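PDB 3O5Y: sensor protein, which is the GAF sensor domain of a histidine kinase that probably passes phosphate from ATP to a protein histidine in two-component signalling. Local coordinates for residues F23-F28 / L92-I97; L98-Y103 / Q132-L137; K107-L112 / S140-E145. One frame throughout, in Å; residues are numbered along the deposited sequence.

Interaction 1: residues F23-F28 / L92-I97. With ACT (acetate ion), chain C.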
ATOM      1  N   PHE A  23      -9.606  -7.280   4.651  1.00 40.92           N
ATOM      2  CA  PHE A  23      -9.231  -5.884   4.514  1.00 41.12           C
ATOM      3  C   PHE A  23     -10.405  -5.132   3.930  1.00 42.76           C
ATOM      4  O   PHE A  23     -11.286  -5.734   3.317  1.00 44.23           O
ATOM      5  CB  PHE A  23      -8.019  -5.715   3.601  1.00 40.51           C
ATOM      6  CG  PHE A  23      -8.311  -5.974   2.141  1.00 40.06           C
ATOM      7  CD1 PHE A  23      -8.321  -7.269   1.640  1.00 38.92           C
ATOM      8  CD2 PHE A  23      -8.597  -4.921   1.274  1.00 39.83           C
ATOM      9  CE1 PHE A  23      -8.602  -7.518   0.300  1.00 39.85           C
ATOM     10  CE2 PHE A  23      -8.882  -5.160  -0.071  1.00 40.99           C
ATOM     11  CZ  PHE A  23      -8.877  -6.469  -0.558  1.00 40.80           C
ATOM     12  N   ASP A  24     -10.396  -3.811   4.074  1.00 43.79           N
ATOM     13  CA  ASP A  24     -11.486  -2.998   3.605  1.00 45.32           C
ATOM     14  C   ASP A  24     -11.049  -2.097   2.461  1.00 45.72           C
ATOM     15  O   ASP A  24     -11.856  -1.781   1.582  1.00 47.69           O
ATOM     16  CB  ASP A  24     -12.054  -2.176   4.764  1.00 47.10           C
ATOM     17  CG  ASP A  24     -12.510  -3.054   5.930  1.00 48.81           C
ATOM     18  OD1 ASP A  24     -11.922  -2.934   7.029  1.00 49.56           O
ATOM     19  OD2 ASP A  24     -13.429  -3.888   5.747  1.00 50.38           O
ATOM     20  N   ARG A  25      -9.776  -1.699   2.443  1.00 44.48           N
ATOM     21  CA  ARG A  25      -9.317  -0.715   1.472  1.00 43.72           C
ATOM     22  C   ARG A  25      -7.887  -0.996   1.121  1.00 42.62           C
ATOM     23  O   ARG A  25      -7.099  -1.318   1.993  1.00 43.25           O
ATOM     24  CB  ARG A  25      -9.427   0.676   2.083  1.00 44.86           C
ATOM     25  CG  ARG A  25      -9.452   1.821   1.095  1.00 45.71           C
ATOM     26  CD  ARG A  25      -8.084   2.395   0.918  1.00 45.85           C
ATOM     27  NE  ARG A  25      -8.081   3.557   0.045  1.00 45.57           N
ATOM     28  CZ  ARG A  25      -7.032   4.353  -0.096  1.00 46.34           C
ATOM     29  NH1 ARG A  25      -5.917   4.099   0.592  1.00 45.41           N
ATOM     30  NH2 ARG A  25      -7.092   5.396  -0.925  1.00 45.58           N
ATOM     31  N   ILE A  26      -7.549  -0.895  -0.156  1.00 42.29           N
ATOM     32  CA  ILE A  26      -6.168  -1.063  -0.597  1.00 41.87           C
ATOM     33  C   ILE A  26      -5.848   0.051  -1.550  1.00 41.64           C
ATOM     34  O   ILE A  26      -6.685   0.438  -2.361  1.00 42.51           O
ATOM     35  CB  ILE A  26      -5.928  -2.401  -1.352  1.00 42.62           C
ATOM     36  CG1 ILE A  26      -6.252  -3.579  -0.458  1.00 44.13           C
ATOM     37  CG2 ILE A  26      -4.470  -2.532  -1.800  1.00 43.61           C
ATOM     38  CD1 ILE A  26      -5.313  -4.755  -0.592  1.00 47.67           C
ATOM     39  N   SER A  27      -4.630   0.561  -1.472  1.00 40.81           N
ATOM     40  CA  SER A  27      -4.151   1.432  -2.521  1.00 40.43           C
ATOM     41  C   SER A  27      -2.791   0.951  -2.937  1.00 41.27           C
ATOM     42  O   SER A  27      -2.057   0.363  -2.150  1.00 41.08           O
ATOM     43  CB  SER A  27      -4.090   2.893  -2.075  1.00 39.58           C
ATOM     44  OG  SER A  27      -3.106   3.055  -1.089  1.00 38.96           O
ATOM     45  N   PHE A  28      -2.461   1.194  -4.194  1.00 40.06           N
ATOM     46  CA  PHE A  28      -1.163   0.845  -4.682  1.00 41.12           C
ATOM     47  C   PHE A  28      -0.508   2.103  -5.213  1.00 41.95           C
ATOM     48  O   PHE A  28      -1.143   2.912  -5.903  1.00 43.87           O
ATOM     49  CB  PHE A  28      -1.247  -0.252  -5.750  1.00 42.45           C
ATOM     50  CG  PHE A  28      -0.005  -0.374  -6.555  1.00 45.47           C
ATOM     51  CD1 PHE A  28       1.151  -0.918  -5.993  1.00 46.33           C
ATOM     52  CD2 PHE A  28       0.048   0.122  -7.851  1.00 49.21           C
ATOM     53  CE1 PHE A  28       2.335  -0.988  -6.718  1.00 47.52           C
ATOM     54  CE2 PHE A  28       1.235   0.049  -8.591  1.00 52.04           C
ATOM     55  CZ  PHE A  28       2.384  -0.509  -8.010  1.00 50.31           C
ATOM     56  N   LEU A  92     -11.408   7.983   5.348  1.00 50.63           N
ATOM     57  CA  LEU A  92     -12.032   6.821   4.714  1.00 51.49           C
ATOM     58  C   LEU A  92     -12.523   5.808   5.766  1.00 52.29           C
ATOM     59  O   LEU A  92     -12.799   4.651   5.440  1.00 52.70           O
ATOM     60  CB  LEU A  92     -11.029   6.160   3.760  1.00 50.53           C
ATOM     61  CG  LEU A  92     -10.435   7.058   2.669  1.00 50.45           C
ATOM     62  CD1 LEU A  92      -9.274   6.366   1.996  1.00 48.53           C
ATOM     63  CD2 LEU A  92     -11.494   7.513   1.637  1.00 50.17           C
ATOM     64  N   ASP A  93     -12.620   6.270   7.015  1.00 52.61           N
ATOM     65  CA  ASP A  93     -12.980   5.457   8.186  1.00 54.11           C
ATOM     66  C   ASP A  93     -12.015   4.318   8.520  1.00 52.89           C
ATOM     67  O   ASP A  93     -12.416   3.356   9.157  1.00 54.47           O
ATOM     68  CB  ASP A  93     -14.404   4.884   8.080  1.00 56.09           C
ATOM     69  CG  ASP A  93     -15.460   5.952   7.860  1.00 59.02           C
ATOM     70  OD1 ASP A  93     -15.336   7.077   8.415  1.00 59.01           O
ATOM     71  OD2 ASP A  93     -16.426   5.643   7.124  1.00 62.03           O
ATOM     72  N   LEU A  94     -10.756   4.419   8.115  1.00 50.67           N
ATOM     73  CA  LEU A  94      -9.812   3.369   8.417  1.00 49.56           C
ATOM     74  C   LEU A  94      -9.234   3.595   9.798  1.00 49.83           C
ATOM     75  O   LEU A  94      -9.048   4.731  10.206  1.00 50.28           O
ATOM     76  CB  LEU A  94      -8.709   3.316   7.365  1.00 47.91           C
ATOM     77  CG  LEU A  94      -9.184   3.055   5.938  1.00 47.13           C
ATOM     78  CD1 LEU A  94      -8.024   3.225   4.933  1.00 45.34           C
ATOM     79  CD2 LEU A  94      -9.838   1.674   5.824  1.00 45.54           C
ATOM     80  N   LYS A  95      -8.949   2.514  10.515  1.00 49.91           N
ATOM     81  CA  LYS A  95      -8.425   2.624  11.871  1.00 50.43           C
ATOM     82  C   LYS A  95      -7.014   2.051  11.994  1.00 48.92           C
ATOM     83  O   LYS A  95      -6.374   2.153  13.040  1.00 49.18           O
ATOM     84  CB  LYS A  95      -9.381   1.953  12.867  1.00 52.53           C
ATOM     85  CG  LYS A  95     -10.650   2.769  13.119  1.00 55.91           C
ATOM     86  CD  LYS A  95     -11.386   2.325  14.399  1.00 62.00           C
ATOM     87  CE  LYS A  95     -12.535   3.299  14.760  1.00 65.38           C
ATOM     88  NZ  LYS A  95     -12.064   4.721  14.917  1.00 65.20           N
ATOM     89  N   SER A  96      -6.523   1.492  10.895  1.00 47.46           N
ATOM     90  CA  SER A  96      -5.336   0.656  10.898  1.00 46.20           C
ATOM     91  C   SER A  96      -4.770   0.641   9.489  1.00 44.24           C
ATOM     92  O   SER A  96      -5.519   0.535   8.534  1.00 44.56           O
ATOM     93  CB  SER A  96      -5.758  -0.751  11.309  1.00 47.16           C
ATOM     94  OG  SER A  96      -4.752  -1.697  11.055  1.00 48.13           O
ATOM     95  N   ILE A  97      -3.454   0.754   9.353  1.00 42.64           N
ATOM     96  CA  ILE A  97      -2.830   0.687   8.040  1.00 40.58           C
ATOM     97  C   ILE A  97      -1.589  -0.216   8.056  1.00 39.76           C
ATOM     98  O   ILE A  97      -0.757  -0.141   8.980  1.00 40.51           O
ATOM     99  CB  ILE A  97      -2.571   2.120   7.428  1.00 40.49           C
ATOM    100  CG1 ILE A  97      -2.392   2.046   5.907  1.00 40.17           C
ATOM    101  CG2 ILE A  97      -1.411   2.858   8.107  1.00 39.28           C
ATOM    102  CD1 ILE A  97      -3.714   1.919   5.141  1.00 41.79           C
TER
HETATM  103  C   ACT C   2      -3.758   6.852   0.079  1.00 45.04           C
HETATM  104  O   ACT C   2      -3.223   7.810   0.721  1.00 45.44           O
HETATM  105  OXT ACT C   2      -3.227   5.702   0.158  1.00 44.20           O
HETATM  106  CH3 ACT C   2      -4.977   7.110  -0.745  1.00 44.59           C
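Arg25 reaches Leu92 and Leu94 through two torsions: CG lies roughly anti to the backbone N (chi1 -160°), and the chain then bends at chi2 (-96°). The contact is buried at one end of the antiparallel sheet of the GAF domain, where a loop packs on its strand 25-32. This loop leads into strand 96-103. Strand 108-116 runs between these two strands, so side chains rather than backbones meet here. The two leucines grip different parts of the arginine. Leu94 crosses its stem at about a right angle, with CD2 3.9 Å from Arg25 CB and CD1 4.1 Å from Arg25 CD. Leu92 covers the head: its CD1 lies over one face of the guanidinium, toward the rim, 3.6 Å from Arg25 NE. The guanidinium is also held by polar partners. NH2 is hydrogen-bonded to Ser46 O, which helps fix its rotation. An acetate ion, probably from the crystallisation liquor, sits at the edge of the group; the placement of its methyl is doubtful. Tyr62 OH of helix 61-68 also binds the acetate. This side of the sheet is where GAF domains commonly bind ligands, so the anion may mark a pocket. The acetate OXT takes two hydrogen bonds from strand 25-32: a nearly straight one from Arg25 NH1 (3.2 Å, 171°) and one from Ser27 OG (2.9 Å).

Interaction 2: residues L98-Y103 / Q132-L137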
ATOM      1  N   LEU A  98      -1.509  -1.103   7.064  1.00 38.14           N
ATOM      2  CA  LEU A  98      -0.331  -1.934   6.833  1.00 36.84           C
ATOM      3  C   LEU A  98       0.296  -1.479   5.512  1.00 35.42           C
ATOM      4  O   LEU A  98      -0.371  -1.411   4.492  1.00 35.73           O
ATOM      5  CB  LEU A  98      -0.722  -3.407   6.751  1.00 37.46           C
ATOM      6  CG  LEU A  98       0.430  -4.383   6.511  1.00 38.59           C
ATOM      7  CD1 LEU A  98       1.369  -4.367   7.723  1.00 38.90           C
ATOM      8  CD2 LEU A  98      -0.064  -5.791   6.215  1.00 37.13           C
ATOM      9  N   VAL A  99       1.570  -1.134   5.556  1.00 34.21           N
ATOM     10  CA  VAL A  99       2.257  -0.505   4.456  1.00 33.19           C
ATOM     11  C   VAL A  99       3.399  -1.447   4.048  1.00 33.56           C
ATOM     12  O   VAL A  99       4.363  -1.658   4.780  1.00 33.94           O
ATOM     13  CB  VAL A  99       2.789   0.911   4.874  1.00 33.48           C
ATOM     14  CG1 VAL A  99       3.418   1.612   3.692  1.00 33.47           C
ATOM     15  CG2 VAL A  99       1.666   1.775   5.451  1.00 29.63           C
ATOM     16  N   ILE A 100       3.254  -2.058   2.888  1.00 33.72           N
ATOM     17  CA  ILE A 100       4.260  -2.951   2.387  1.00 33.80           C
ATOM     18  C   ILE A 100       4.992  -2.277   1.245  1.00 33.99           C
ATOM     19  O   ILE A 100       4.380  -2.023   0.215  1.00 34.32           O
ATOM     20  CB  ILE A 100       3.608  -4.249   1.839  1.00 34.31           C
ATOM     21  CG1 ILE A 100       2.772  -4.909   2.940  1.00 33.63           C
ATOM     22  CG2 ILE A 100       4.708  -5.194   1.261  1.00 33.21           C
ATOM     23  CD1 ILE A 100       2.117  -6.234   2.537  1.00 33.10           C
ATOM     24  N   PRO A 101       6.293  -1.994   1.420  1.00 34.02           N
ATOM     25  CA  PRO A 101       7.080  -1.446   0.315  1.00 34.80           C
ATOM     26  C   PRO A 101       7.294  -2.537  -0.733  1.00 35.94           C
ATOM     27  O   PRO A 101       7.595  -3.673  -0.394  1.00 35.90           O
ATOM     28  CB  PRO A 101       8.408  -1.074   0.971  1.00 34.43           C
ATOM     29  CG  PRO A 101       8.556  -2.072   2.109  1.00 33.57           C
ATOM     30  CD  PRO A 101       7.136  -2.382   2.573  1.00 33.99           C
ATOM     31  N   ILE A 102       7.107  -2.203  -2.001  1.00 40.20           N
ATOM     32  CA  ILE A 102       7.277  -3.191  -3.055  1.00 40.05           C
ATOM     33  C   ILE A 102       8.637  -2.998  -3.696  1.00 40.75           C
ATOM     34  O   ILE A 102       8.899  -1.960  -4.290  1.00 41.85           O
ATOM     35  CB  ILE A 102       6.190  -3.052  -4.098  1.00 39.36           C
ATOM     36  CG1 ILE A 102       4.824  -3.189  -3.424  1.00 40.08           C
ATOM     37  CG2 ILE A 102       6.348  -4.118  -5.151  1.00 38.86           C
ATOM     38  CD1 ILE A 102       3.771  -2.412  -4.161  1.00 42.04           C
ATOM     39  N   TYR A 103       9.523  -3.968  -3.536  1.00 41.69           N
ATOM     40  CA  TYR A 103      10.806  -3.908  -4.235  1.00 43.12           C
ATOM     41  C   TYR A 103      11.261  -5.189  -4.894  1.00 42.88           C
ATOM     42  O   TYR A 103      10.962  -6.279  -4.430  1.00 42.59           O
ATOM     43  CB  TYR A 103      11.927  -3.267  -3.396  1.00 44.60           C
ATOM     44  CG  TYR A 103      12.277  -3.888  -2.065  1.00 46.18           C
ATOM     45  CD1 TYR A 103      13.566  -4.387  -1.830  1.00 49.91           C
ATOM     46  CD2 TYR A 103      11.366  -3.903  -1.009  1.00 47.23           C
ATOM     47  CE1 TYR A 103      13.930  -4.939  -0.564  1.00 51.60           C
ATOM     48  CE2 TYR A 103      11.710  -4.457   0.251  1.00 50.33           C
ATOM     49  CZ  TYR A 103      12.991  -4.972   0.461  1.00 51.87           C
ATOM     50  OH  TYR A 103      13.326  -5.509   1.689  1.00 54.91           O
ATOM     51  N   GLN A 132       5.139 -12.611   0.417  1.00 42.48           N
ATOM     52  CA  GLN A 132       5.503 -13.487  -0.673  1.00 44.67           C
ATOM     53  C   GLN A 132       4.756 -13.015  -1.930  1.00 44.65           C
ATOM     54  O   GLN A 132       5.359 -12.842  -2.999  1.00 45.09           O
ATOM     55  CB  GLN A 132       5.252 -14.955  -0.278  1.00 45.14           C
ATOM     56  CG  GLN A 132       4.714 -15.897  -1.354  1.00 52.09           C
ATOM     57  CD  GLN A 132       3.191 -15.930  -1.378  1.00 58.55           C
ATOM     58  OE1 GLN A 132       2.547 -16.044  -0.333  1.00 63.62           O
ATOM     59  NE2 GLN A 132       2.612 -15.819  -2.562  1.00 61.15           N
ATOM     60  N   LEU A 133       3.469 -12.727  -1.769  1.00 43.92           N
ATOM     61  CA  LEU A 133       2.634 -12.259  -2.870  1.00 44.21           C
ATOM     62  C   LEU A 133       3.134 -10.925  -3.448  1.00 43.71           C
ATOM     63  O   LEU A 133       3.184 -10.773  -4.659  1.00 44.25           O
ATOM     64  CB  LEU A 133       1.187 -12.162  -2.389  1.00 44.53           C
ATOM     65  CG  LEU A 133      -0.086 -12.272  -3.241  1.00 47.16           C
ATOM     66  CD1 LEU A 133      -0.539 -10.903  -3.648  1.00 49.43           C
ATOM     67  CD2 LEU A 133       0.027 -13.214  -4.455  1.00 48.15           C
ATOM     68  N   THR A 134       3.546  -9.986  -2.591  1.00 42.33           N
ATOM     69  CA  THR A 134       4.039  -8.689  -3.054  1.00 41.52           C
ATOM     70  C   THR A 134       5.469  -8.765  -3.599  1.00 40.69           C
ATOM     71  O   THR A 134       5.852  -7.959  -4.453  1.00 40.43           O
ATOM     72  CB  THR A 134       3.982  -7.595  -1.952  1.00 42.49           C
ATOM     73  OG1 THR A 134       4.782  -8.001  -0.848  1.00 45.74           O
ATOM     74  CG2 THR A 134       2.586  -7.368  -1.451  1.00 42.15           C
ATOM     75  N   ASP A 135       6.264  -9.715  -3.111  1.00 40.11           N
ATOM     76  CA  ASP A 135       7.574  -9.958  -3.718  1.00 39.79           C
ATOM     77  C   ASP A 135       7.474 -10.442  -5.179  1.00 39.03           C
ATOM     78  O   ASP A 135       8.286 -10.047  -6.024  1.00 38.89           O
ATOM     79  CB  ASP A 135       8.400 -10.936  -2.889  1.00 40.73           C
ATOM     80  CG  ASP A 135       8.895 -10.332  -1.593  1.00 43.70           C
ATOM     81  OD1 ASP A 135       8.810  -9.085  -1.405  1.00 43.52           O
ATOM     82  OD2 ASP A 135       9.385 -11.119  -0.754  1.00 47.70           O
ATOM     83  N   HIS A 136       6.489 -11.294  -5.482  1.00 38.47           N
ATOM     84  CA  HIS A 136       6.251 -11.695  -6.878  1.00 38.12           C
ATOM     85  C   HIS A 136       5.690 -10.517  -7.669  1.00 38.94           C
ATOM     86  O   HIS A 136       5.976 -10.349  -8.853  1.00 39.85           O
ATOM     87  CB  HIS A 136       5.303 -12.894  -6.968  1.00 37.67           C
ATOM     88  CG  HIS A 136       5.930 -14.190  -6.568  1.00 35.48           C
ATOM     89  ND1 HIS A 136       6.874 -14.833  -7.344  1.00 35.88           N
ATOM     90  CD2 HIS A 136       5.740 -14.976  -5.482  1.00 32.83           C
ATOM     91  CE1 HIS A 136       7.247 -15.950  -6.740  1.00 35.51           C
ATOM     92  NE2 HIS A 136       6.581 -16.053  -5.604  1.00 33.72           N
ATOM     93  N   LEU A 137       4.914  -9.682  -7.000  1.00 39.39           N
ATOM     94  CA  LEU A 137       4.278  -8.548  -7.649  1.00 41.28           C
ATOM     95  C   LEU A 137       5.333  -7.591  -8.177  1.00 41.62           C
ATOM     96  O   LEU A 137       5.199  -7.064  -9.276  1.00 43.00           O
ATOM     97  CB  LEU A 137       3.358  -7.834  -6.649  1.00 42.11           C
ATOM     98  CG  LEU A 137       2.115  -7.007  -6.998  1.00 44.06           C
ATOM     99  CD1 LEU A 137       2.257  -5.565  -6.537  1.00 42.33           C
ATOM    100  CD2 LEU A 137       1.689  -7.119  -8.465  1.00 45.01           C
TER
HETATM  101  O   HOH W   1       8.445  -6.503  -2.432  1.00 44.20           O
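Ile100 meets Thr134 where helix 124-142 lies against strand 96-103 of the GAF domain. This is helix-on-sheet packing, buried and mostly apolar. The axes of segments 98-103 and 132-137 come within 7.3 Å, and their N-to-C directions differ by 36°. Before Ile100, the side chain of Leu98 rests on Leu127 and Leu130, farther back along the same helix. At Ile100 the CB points toward the helix. Its CG2 is anti to the backbone N and does most of the touching: it lies 3.5 Å from Thr134 OG1 and 4.1 Å from Thr134 CG2. The Ile100 CD1 adds a looser touch on the same threonine methyl. The Thr134 hydroxyl is not left to face a hydrocarbon alone. OG1 lies between the backbone N and the carbonyl carbon (chi1 60°), and is hydrogen-bonded to Leu130 O and Glu131 O of the preceding turn. The polar group is thus satisfied within its own helix while its flank packs on the strand. Pro101 points away from this helix and packs on Leu66 of helix 61-68. Ile102 returns to the helix with two branches. Ile102 CG2 lies 3.9 Å from Thr134 O, a contact with the helix backbone, while Ile102 CD1 meets Leu137 CD1 at 4.2 Å. The latter is an apolar contact one helical turn beyond Thr134. Ile102 also packs on Ala138. At the end of the strand the link becomes polar. A water bridges the backbone of Tyr103 to the helix: Tyr103 N donates to it at 3.0 Å, and it donates in turn to Asp135 OD1 at 2.8 Å.

Interaction 3: residues K107-L112 / S140-E145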
ATOM      1  N   LYS A 107      15.452  -2.697  -7.832  1.00 54.24           N
ATOM      2  CA  LYS A 107      14.971  -1.369  -7.416  1.00 54.97           C
ATOM      3  C   LYS A 107      13.704  -1.400  -6.561  1.00 52.22           C
ATOM      4  O   LYS A 107      13.022  -2.430  -6.453  1.00 50.99           O
ATOM      5  CB  LYS A 107      14.710  -0.499  -8.653  1.00 56.94           C
ATOM      6  CG  LYS A 107      13.543  -1.031  -9.503  1.00 58.36           C
ATOM      7  CD  LYS A 107      13.254  -0.142 -10.709  1.00 63.24           C
ATOM      8  CE  LYS A 107      12.135  -0.740 -11.552  1.00 63.78           C
ATOM      9  NZ  LYS A 107      11.395   0.346 -12.252  1.00 66.23           N
ATOM     10  N   ARG A 108      13.405  -0.257  -5.951  1.00 51.57           N
ATOM     11  CA  ARG A 108      12.111  -0.029  -5.327  1.00 49.27           C
ATOM     12  C   ARG A 108      11.131   0.213  -6.438  1.00 47.74           C
ATOM     13  O   ARG A 108      11.440   0.897  -7.411  1.00 48.68           O
ATOM     14  CB  ARG A 108      12.147   1.205  -4.451  1.00 50.69           C
ATOM     15  CG  ARG A 108      13.185   1.174  -3.389  1.00 53.29           C
ATOM     16  CD  ARG A 108      13.859   2.504  -3.367  1.00 59.79           C
ATOM     17  NE  ARG A 108      13.973   2.998  -2.009  1.00 63.71           N
ATOM     18  CZ  ARG A 108      14.144   4.277  -1.700  1.00 67.93           C
ATOM     19  NH1 ARG A 108      14.227   4.638  -0.420  1.00 68.00           N
ATOM     20  NH2 ARG A 108      14.224   5.193  -2.673  1.00 69.69           N
ATOM     21  N   VAL A 109       9.940  -0.336  -6.270  1.00 45.34           N
ATOM     22  CA  VAL A 109       8.931  -0.363  -7.309  1.00 44.20           C
ATOM     23  C   VAL A 109       7.709   0.444  -6.885  1.00 43.58           C
ATOM     24  O   VAL A 109       7.087   1.121  -7.703  1.00 44.32           O
ATOM     25  CB  VAL A 109       8.556  -1.838  -7.626  1.00 43.31           C
ATOM     26  CG1 VAL A 109       7.189  -1.955  -8.281  1.00 43.91           C
ATOM     27  CG2 VAL A 109       9.604  -2.456  -8.497  1.00 44.31           C
ATOM     28  N   GLY A 110       7.358   0.382  -5.605  1.00 41.35           N
ATOM     29  CA  GLY A 110       6.153   1.073  -5.152  1.00 40.13           C
ATOM     30  C   GLY A 110       5.792   0.733  -3.733  1.00 38.85           C
ATOM     31  O   GLY A 110       6.636   0.281  -2.958  1.00 38.90           O
ATOM     32  N   VAL A 111       4.533   0.968  -3.382  1.00 38.17           N
ATOM     33  CA  VAL A 111       4.045   0.715  -2.038  1.00 36.69           C
ATOM     34  C   VAL A 111       2.661   0.102  -2.120  1.00 37.18           C
ATOM     35  O   VAL A 111       1.855   0.483  -2.983  1.00 37.11           O
ATOM     36  CB  VAL A 111       4.037   2.017  -1.174  1.00 37.00           C
ATOM     37  CG1 VAL A 111       3.227   1.844   0.130  1.00 34.73           C
ATOM     38  CG2 VAL A 111       5.458   2.442  -0.847  1.00 35.28           C
ATOM     39  N   LEU A 112       2.406  -0.884  -1.254  1.00 37.51           N
ATOM     40  CA  LEU A 112       1.049  -1.402  -1.048  1.00 38.40           C
ATOM     41  C   LEU A 112       0.552  -0.988   0.335  1.00 38.33           C
ATOM     42  O   LEU A 112       1.218  -1.235   1.348  1.00 38.55           O
ATOM     43  CB  LEU A 112       1.011  -2.919  -1.204  1.00 38.78           C
ATOM     44  CG  LEU A 112      -0.370  -3.579  -1.239  1.00 41.84           C
ATOM     45  CD1 LEU A 112      -1.046  -3.255  -2.558  1.00 45.82           C
ATOM     46  CD2 LEU A 112      -0.254  -5.076  -1.111  1.00 43.69           C
ATOM     47  N   SER A 140       6.803  -8.922 -11.443  1.00 63.64           N
ATOM     48  CA  SER A 140       5.799  -8.781 -12.491  1.00 66.37           C
ATOM     49  C   SER A 140       5.669  -7.346 -12.978  1.00 63.31           C
ATOM     50  O   SER A 140       5.494  -7.112 -14.167  1.00 66.47           O
ATOM     51  CB  SER A 140       4.434  -9.267 -11.976  1.00 68.83           C
ATOM     52  OG  SER A 140       4.464 -10.659 -11.658  1.00 74.46           O
ATOM     53  N   ILE A 141       5.737  -6.388 -12.057  1.00 58.93           N
ATOM     54  CA  ILE A 141       5.613  -4.976 -12.422  1.00 58.75           C
ATOM     55  C   ILE A 141       6.856  -4.523 -13.169  1.00 60.52           C
ATOM     56  O   ILE A 141       6.773  -3.791 -14.157  1.00 62.63           O
ATOM     57  CB  ILE A 141       5.366  -4.077 -11.184  1.00 55.28           C
ATOM     58  CG1 ILE A 141       3.965  -4.310 -10.633  1.00 54.78           C
ATOM     59  CG2 ILE A 141       5.535  -2.593 -11.522  1.00 56.02           C
ATOM     60  CD1 ILE A 141       3.696  -3.608  -9.322  1.00 51.76           C
ATOM     61  N   GLU A 142       8.010  -4.971 -12.690  1.00 61.68           N
ATOM     62  CA  GLU A 142       9.288  -4.595 -13.264  1.00 64.92           C
ATOM     63  C   GLU A 142       9.383  -5.114 -14.694  1.00 69.53           C
ATOM     64  O   GLU A 142       9.916  -4.435 -15.573  1.00 70.87           O
ATOM     65  CB  GLU A 142      10.430  -5.158 -12.408  1.00 65.94           C
ATOM     66  CG  GLU A 142      11.792  -4.596 -12.764  1.00 70.11           C
ATOM     67  CD  GLU A 142      12.831  -4.857 -11.696  1.00 74.10           C
ATOM     68  OE1 GLU A 142      13.508  -5.899 -11.756  1.00 77.00           O
ATOM     69  OE2 GLU A 142      12.991  -3.993 -10.813  1.00 76.54           O
ATOM     70  N   ASN A 143       8.845  -6.315 -14.916  1.00 74.27           N
ATOM     71  CA  ASN A 143       8.872  -6.957 -16.228  1.00 81.39           C
ATOM     72  C   ASN A 143       7.810  -6.455 -17.212  1.00 85.36           C
ATOM     73  O   ASN A 143       7.684  -6.977 -18.317  1.00 92.10           O
ATOM     74  CB  ASN A 143       8.814  -8.476 -16.074  1.00 87.05           C
ATOM     75  CG  ASN A 143      10.186  -9.089 -15.881  1.00 90.15           C
ATOM     76  OD1 ASN A 143      11.071  -8.929 -16.725  1.00 93.48           O
ATOM     77  ND2 ASN A 143      10.370  -9.800 -14.773  1.00 91.20           N
ATOM     78  N   VAL A 144       7.056  -5.439 -16.809  1.00 83.62           N
ATOM     79  CA  VAL A 144       6.199  -4.713 -17.738  1.00 89.33           C
ATOM     80  C   VAL A 144       7.021  -3.636 -18.450  1.00 89.67           C
ATOM     81  O   VAL A 144       6.934  -3.494 -19.675  1.00 95.83           O
ATOM     82  CB  VAL A 144       4.954  -4.116 -17.026  1.00 89.28           C
ATOM     83  CG1 VAL A 144       4.360  -2.947 -17.818  1.00 94.89           C
ATOM     84  CG2 VAL A 144       3.911  -5.199 -16.807  1.00 93.03           C
ATOM     85  N   GLU A 145       7.833  -2.904 -17.682  1.00 85.20           N
ATOM     86  CA  GLU A 145       8.667  -1.812 -18.212  1.00 86.48           C
ATOM     87  C   GLU A 145      10.137  -2.212 -18.398  1.00 85.51           C
ATOM     88  O   GLU A 145      10.462  -3.151 -19.133  1.00 88.01           O
ATOM     89  CB  GLU A 145       8.571  -0.586 -17.294  1.00 85.34           C
TER
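The beginning of strand 108-116 faces the end of helix 124-142, with Val109 CA 7.3 Å from Glu142 CA. Val109 directs its side chain to the helix. Its CG1 is anti to the backbone N (chi1 158°) and meets two branches of Ile141, CG2 at 3.7 Å and CD1 at 4.0 Å. The two side chains cross at a slant and form the buried half of the contact. The outer half pairs Lys107 with Glu142, which run past each other in opposite directions. Here the aliphatic stem of the lysine touches the carboxylate: Glu142 OE2 is 3.3 Å from Lys107 CG and 3.4 Å from Lys107 CE. The charged ends stay apart, with Lys107 NZ 4.8 Å from Glu142 OE2, so any attraction is probably modest. The carboxylate is held by the hairpin turn, OE2 by Ser104 OG and OE1 by Asn106 ND2. Ser104 OG is also bonded to Lys107 N. Val109 and Gly110 together face Ile102 across the hairpin. This is a classic beta bulge, placed where the last helix of the GAF domain packs on the hairpin of strands 96-103 and 108-116.

Overall arrangement
From the N terminus, helix 6-20 leads into strand 25-32, which opens interaction 1. That contact closes a long loop of 63 residues when the chain reaches 92-97, before the others begin. Interactions 2 and 3 then cross, closing overlapping loops of 28 and 27 residues: their segments alternate as 98-103, 107-112, 132-137 and 140-145. Interaction 1 lies on the opposite side of the chain's centre from the other two. Phe28, on the first segment of interaction 1, carries its strand to them: its ring touches Ile102 and Ile141. Interaction 1 ties strand 25-32 to the loop before strand 96-103; interactions 2 and 3 tie the hairpin to successive turns of the last helix.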